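Local coordinates for glycosyl hydrolase family 2, TIM barrel domain protein (Faecalibacterium prausnitzii A2-165, PDB 6ED2) that probably hydrolyses beta-glucuronides, releasing glucuronic acid, as a gut bacterial beta-glucuronidase of glycosyl hydrolase family 2, at residues T36-W46 with P199-V210. Residues are numbered along the deposited sequence; the frame is centred on the assembly and turned at random.
Sequences TRRLIGLDGMW and PVWLMALPKERV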
loop_
_atom_site.group_PDB
_atom_site.type_symbol
_atom_site.label_atom_id
_atom_site.label_comp_id
_atom_site.label_asym_id
_atom_site.label_seq_id
_atom_site.Cartn_x
_atom_site.Cartn_y
_atom_site.Cartn_z
ATOM N N THR A 36 32.368 -43.950 -2.004
ATOM C CA THR A 36 33.630 -43.643 -2.667
ATOM C C THR A 36 33.838 -42.172 -2.985
ATOM O O THR A 36 34.927 -41.806 -3.451
ATOM C CB THR A 36 33.737 -44.414 -3.988
ATOM O OG1 THR A 36 32.647 -44.022 -4.827
ATOM C CG2 THR A 36 33.650 -45.918 -3.753
ATOM N N ARG A 37 32.838 -41.324 -2.798
ATOM C CA ARG A 37 32.956 -39.917 -3.159
ATOM C C ARG A 37 32.844 -39.049 -1.916
ATOM O O ARG A 37 31.962 -39.262 -1.075
ATOM C CB ARG A 37 31.884 -39.526 -4.175
ATOM C CG ARG A 37 31.972 -40.323 -5.493
ATOM C CD ARG A 37 30.895 -39.874 -6.483
ATOM N NE ARG A 37 30.945 -40.631 -7.738
ATOM C CZ ARG A 37 30.584 -40.130 -8.917
ATOM N NH1 ARG A 37 30.149 -38.871 -8.996
ATOM N NH2 ARG A 37 30.661 -40.880 -10.015
ATOM N N ARG A 38 33.734 -38.080 -1.805
ATOM C CA ARG A 38 33.662 -37.078 -0.754
ATOM C C ARG A 38 33.067 -35.801 -1.324
ATOM O O ARG A 38 33.205 -35.507 -2.517
ATOM C CB ARG A 38 35.043 -36.809 -0.159
ATOM C CG ARG A 38 35.742 -38.070 0.314
ATOM C CD ARG A 38 34.838 -38.905 1.190
ATOM N NE ARG A 38 35.447 -40.199 1.535
ATOM C CZ ARG A 38 34.894 -41.397 1.320
ATOM N NH1 ARG A 38 33.694 -41.502 0.749
ATOM N NH2 ARG A 38 35.539 -42.501 1.690
ATOM N N LEU A 39 32.404 -35.041 -0.457
ATOM C CA LEU A 39 31.665 -33.854 -0.868
ATOM C C LEU A 39 31.779 -32.786 0.214
ATOM O O LEU A 39 31.402 -33.021 1.366
ATOM C CB LEU A 39 30.199 -34.210 -1.129
ATOM C CG LEU A 39 29.337 -33.056 -1.643
ATOM C CD1 LEU A 39 29.921 -32.517 -2.926
ATOM C CD2 LEU A 39 27.900 -33.498 -1.828
ATOM N N ILE A 40 32.263 -31.605 -0.161
ATOM C CA ILE A 40 32.395 -30.486 0.764
ATOM C C ILE A 40 31.811 -29.239 0.112
ATOM O O ILE A 40 32.304 -28.795 -0.929
ATOM C CB ILE A 40 33.859 -30.243 1.158
ATOM C CG1 ILE A 40 34.417 -31.474 1.876
ATOM C CG2 ILE A 40 33.969 -28.999 2.058
ATOM C CD1 ILE A 40 35.843 -31.293 2.391
ATOM N N GLY A 41 30.785 -28.661 0.727
ATOM C CA GLY A 41 30.232 -27.419 0.216
ATOM C C GLY A 41 31.150 -26.242 0.493
ATOM O O GLY A 41 31.806 -26.167 1.531
ATOM N N LEU A 42 31.201 -25.314 -0.458
ATOM C CA LEU A 42 32.015 -24.112 -0.343
ATOM C C LEU A 42 31.173 -22.847 -0.280
ATOM O O LEU A 42 31.708 -21.748 -0.459
ATOM C CB LEU A 42 33.003 -24.022 -1.514
ATOM C CG LEU A 42 33.973 -25.193 -1.752
ATOM C CD1 LEU A 42 34.888 -24.868 -2.910
ATOM C CD2 LEU A 42 34.815 -25.474 -0.514
ATOM N N ASP A 43 29.867 -22.972 -0.071
ATOM C CA ASP A 43 29.027 -21.789 0.060
ATOM C C ASP A 43 29.435 -21.008 1.302
ATOM O O ASP A 43 29.919 -21.576 2.281
ATOM C CB ASP A 43 27.542 -22.178 0.163
ATOM C CG ASP A 43 27.035 -22.911 -1.089
ATOM O OD1 ASP A 43 27.771 -22.926 -2.116
ATOM O OD2 ASP A 43 25.913 -23.477 -1.043
ATOM N N GLY A 44 29.229 -19.708 1.261
ATOM C CA GLY A 44 29.501 -18.897 2.409
ATOM C C GLY A 44 29.842 -17.499 1.961
ATOM O O GLY A 44 29.417 -17.062 0.896
ATOM N N MET A 45 30.594 -16.799 2.804
ATOM C CA MET A 45 31.072 -15.475 2.449
ATOM C C MET A 45 32.355 -15.640 1.652
ATOM O O MET A 45 33.309 -16.252 2.137
ATOM C CB MET A 45 31.317 -14.607 3.681
ATOM C CG MET A 45 30.073 -14.229 4.445
ATOM S SD MET A 45 28.851 -13.282 3.489
ATOM C CE MET A 45 29.832 -12.052 2.740
ATOM N N TRP A 46 32.369 -15.116 0.430
ATOM C CA TRP A 46 33.568 -15.052 -0.388
ATOM C C TRP A 46 34.035 -13.605 -0.453
ATOM O O TRP A 46 33.394 -12.705 0.092
ATOM C CB TRP A 46 33.310 -15.593 -1.800
ATOM C CG TRP A 46 32.975 -17.070 -1.929
ATOM C CD1 TRP A 46 32.312 -17.857 -1.029
ATOM C CD2 TRP A 46 33.258 -17.907 -3.059
ATOM N NE1 TRP A 46 32.166 -19.137 -1.528
ATOM C CE2 TRP A 46 32.745 -19.193 -2.771
ATOM C CE3 TRP A 46 33.895 -17.693 -4.286
ATOM C CZ2 TRP A 46 32.855 -20.264 -3.664
ATOM C CZ3 TRP A 46 34.000 -18.768 -5.185
ATOM C CH2 TRP A 46 33.485 -20.034 -4.859
ATOM N N PRO A 199 24.918 -23.505 -5.385
ATOM C CA PRO A 199 25.978 -24.095 -4.558
ATOM C C PRO A 199 27.223 -24.465 -5.351
ATOM O O PRO A 199 27.144 -24.943 -6.490
ATOM C CB PRO A 199 25.308 -25.340 -3.970
ATOM C CG PRO A 199 23.880 -24.957 -3.878
ATOM C CD PRO A 199 23.589 -24.034 -5.024
ATOM N N VAL A 200 28.377 -24.210 -4.726
ATOM C CA VAL A 200 29.703 -24.590 -5.208
ATOM C C VAL A 200 30.205 -25.743 -4.343
ATOM O O VAL A 200 29.946 -25.779 -3.134
ATOM C CB VAL A 200 30.669 -23.390 -5.150
ATOM C CG1 VAL A 200 32.097 -23.779 -5.592
ATOM C CG2 VAL A 200 30.105 -22.194 -5.958
ATOM N N TRP A 201 30.905 -26.696 -4.956
ATOM C CA TRP A 201 31.258 -27.924 -4.258
ATOM C C TRP A 201 32.700 -28.313 -4.519
ATOM O O TRP A 201 33.233 -28.138 -5.620
ATOM C CB TRP A 201 30.398 -29.116 -4.674
ATOM C CG TRP A 201 28.939 -28.921 -4.566
ATOM C CD1 TRP A 201 28.100 -28.495 -5.551
ATOM C CD2 TRP A 201 28.121 -29.180 -3.418
ATOM N NE1 TRP A 201 26.804 -28.471 -5.090
ATOM C CE2 TRP A 201 26.787 -28.888 -3.786
ATOM C CE3 TRP A 201 28.384 -29.619 -2.113
ATOM C CZ2 TRP A 201 25.715 -29.029 -2.897
ATOM C CZ3 TRP A 201 27.317 -29.765 -1.230
ATOM C CH2 TRP A 201 26.002 -29.459 -1.624
ATOM N N LEU A 202 33.307 -28.885 -3.492
ATOM C CA LEU A 202 34.622 -29.490 -3.575
ATOM C C LEU A 202 34.423 -30.989 -3.433
ATOM O O LEU A 202 33.781 -31.446 -2.476
ATOM C CB LEU A 202 35.559 -28.939 -2.492
ATOM C CG LEU A 202 36.948 -29.569 -2.344
ATOM C CD1 LEU A 202 37.831 -29.225 -3.525
ATOM C CD2 LEU A 202 37.614 -29.135 -1.035
ATOM N N MET A 203 34.935 -31.746 -4.401
ATOM C CA MET A 203 34.679 -33.174 -4.473
ATOM C C MET A 203 35.988 -33.949 -4.505
ATOM O O MET A 203 36.971 -33.500 -5.100
ATOM C CB MET A 203 33.847 -33.505 -5.719
ATOM C CG MET A 203 32.463 -32.851 -5.739
ATOM S SD MET A 203 31.546 -33.169 -7.275
ATOM C CE MET A 203 32.497 -32.210 -8.421
ATOM N N ALA A 204 35.996 -35.117 -3.871
ATOM C CA ALA A 204 37.035 -36.115 -4.082
ATOM C C ALA A 204 36.363 -37.308 -4.746
ATOM O O ALA A 204 35.425 -37.883 -4.185
ATOM C CB ALA A 204 37.714 -36.514 -2.769
ATOM N N LEU A 205 36.799 -37.636 -5.965
ATOM C CA LEU A 205 36.149 -38.666 -6.772
ATOM C C LEU A 205 37.171 -39.705 -7.216
ATOM O O LEU A 205 38.322 -39.356 -7.510
ATOM C CB LEU A 205 35.482 -38.046 -8.007
ATOM C CG LEU A 205 34.549 -36.860 -7.761
ATOM C CD1 LEU A 205 34.171 -36.210 -9.065
ATOM C CD2 LEU A 205 33.314 -37.315 -7.005
ATOM N N PRO A 206 36.790 -40.975 -7.284
ATOM C CA PRO A 206 37.707 -41.982 -7.839
ATOM C C PRO A 206 38.063 -41.634 -9.281
ATOM O O PRO A 206 37.260 -41.070 -10.029
ATOM C CB PRO A 206 36.904 -43.293 -7.759
ATOM C CG PRO A 206 35.742 -43.008 -6.863
ATOM C CD PRO A 206 35.454 -41.531 -7.018
ATOM N N LYS A 207 39.299 -41.953 -9.662
ATOM C CA LYS A 207 39.737 -41.640 -11.014
ATOM C C LYS A 207 38.948 -42.418 -12.064
ATOM O O LYS A 207 38.719 -41.908 -13.162
ATOM C CB LYS A 207 41.241 -41.879 -11.118
ATOM C CG LYS A 207 41.988 -40.622 -10.663
ATOM C CD LYS A 207 43.352 -40.885 -10.101
ATOM C CE LYS A 207 44.082 -39.577 -9.940
ATOM N NZ LYS A 207 45.501 -39.825 -9.618
ATOM N N GLU A 208 38.493 -43.621 -11.740
ATOM C CA GLU A 208 37.544 -44.338 -12.570
ATOM C C GLU A 208 36.164 -44.224 -11.930
ATOM O O GLU A 208 35.953 -44.710 -10.815
ATOM C CB GLU A 208 37.939 -45.805 -12.721
ATOM C CG GLU A 208 36.995 -46.543 -13.654
ATOM C CD GLU A 208 37.347 -48.010 -13.857
ATOM O OE1 GLU A 208 38.442 -48.430 -13.425
ATOM O OE2 GLU A 208 36.527 -48.737 -14.473
ATOM N N ARG A 209 35.216 -43.617 -12.638
ATOM C CA ARG A 209 33.953 -43.308 -11.983
ATOM C C ARG A 209 32.817 -43.234 -12.990
ATOM O O ARG A 209 33.031 -43.063 -14.191
ATOM C CB ARG A 209 34.045 -41.982 -11.232
ATOM C CG ARG A 209 34.460 -40.816 -12.133
ATOM C CD ARG A 209 34.362 -39.534 -11.355
ATOM N NE ARG A 209 34.890 -38.370 -12.055
ATOM C CZ ARG A 209 36.176 -38.059 -12.139
ATOM N NH1 ARG A 209 37.100 -38.860 -11.608
ATOM N NH2 ARG A 209 36.541 -36.959 -12.779
ATOM N N VAL A 210 31.598 -43.380 -12.463
ATOM C CA VAL A 210 30.393 -43.078 -13.213
ATOM C C VAL A 210 30.381 -41.614 -13.631
ATOM O O VAL A 210 30.570 -40.716 -12.802
ATOM C CB VAL A 210 29.168 -43.409 -12.361
ATOM C CG1 VAL A 210 27.891 -43.167 -13.167
ATOM C CG2 VAL A 210 29.273 -44.829 -11.849
#
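Strands 38-41 and 200-205 run antiparallel, their axes approaching to 4.6 Å with 155° between the strand directions, with Arg38–Ala204 and Ile40–Leu202 as hydrogen-bonded pairs and Leu39–Met203 and Gly41–Trp201 as non-hydrogen-bonded ones. Leu42 N extends the pairing to Val200 O, and Asp43 then takes over with its side chain, its OD1 accepting Val200 N at 3.0 Å through the syn lone pair. On the Leu39 face, CG anti to the backbone N (chi1 -177°) carries Leu39 CD1 to 3.4 Å from Trp201 CE3, while the same methyl lies 3.8 Å from Met203 CG. Beyond the last bridge, Leu42 CD1 meets Val200 CG1 at 4.0 Å, and Val200 CG1 also lies at the edge of the Trp46 ring. Arg37 reaches past Leu205 CD2 with an extended chain, and its NH2 donates in plane to a lone pair of Val210 O (2.8 Å); the same nitrogen forms a salt bridge with Asp289. A leucine in place of Arg37 would probably leave Val210 O and Asp289 without this shared donor. Arg37 thus ties this end to strand 286-295 of the next, immunoglobulin-like beta-sandwich domain, while strand 200-205 lies between 38-51 and 109-114 in the jelly-roll sheet of the family 2 sugar-binding domain.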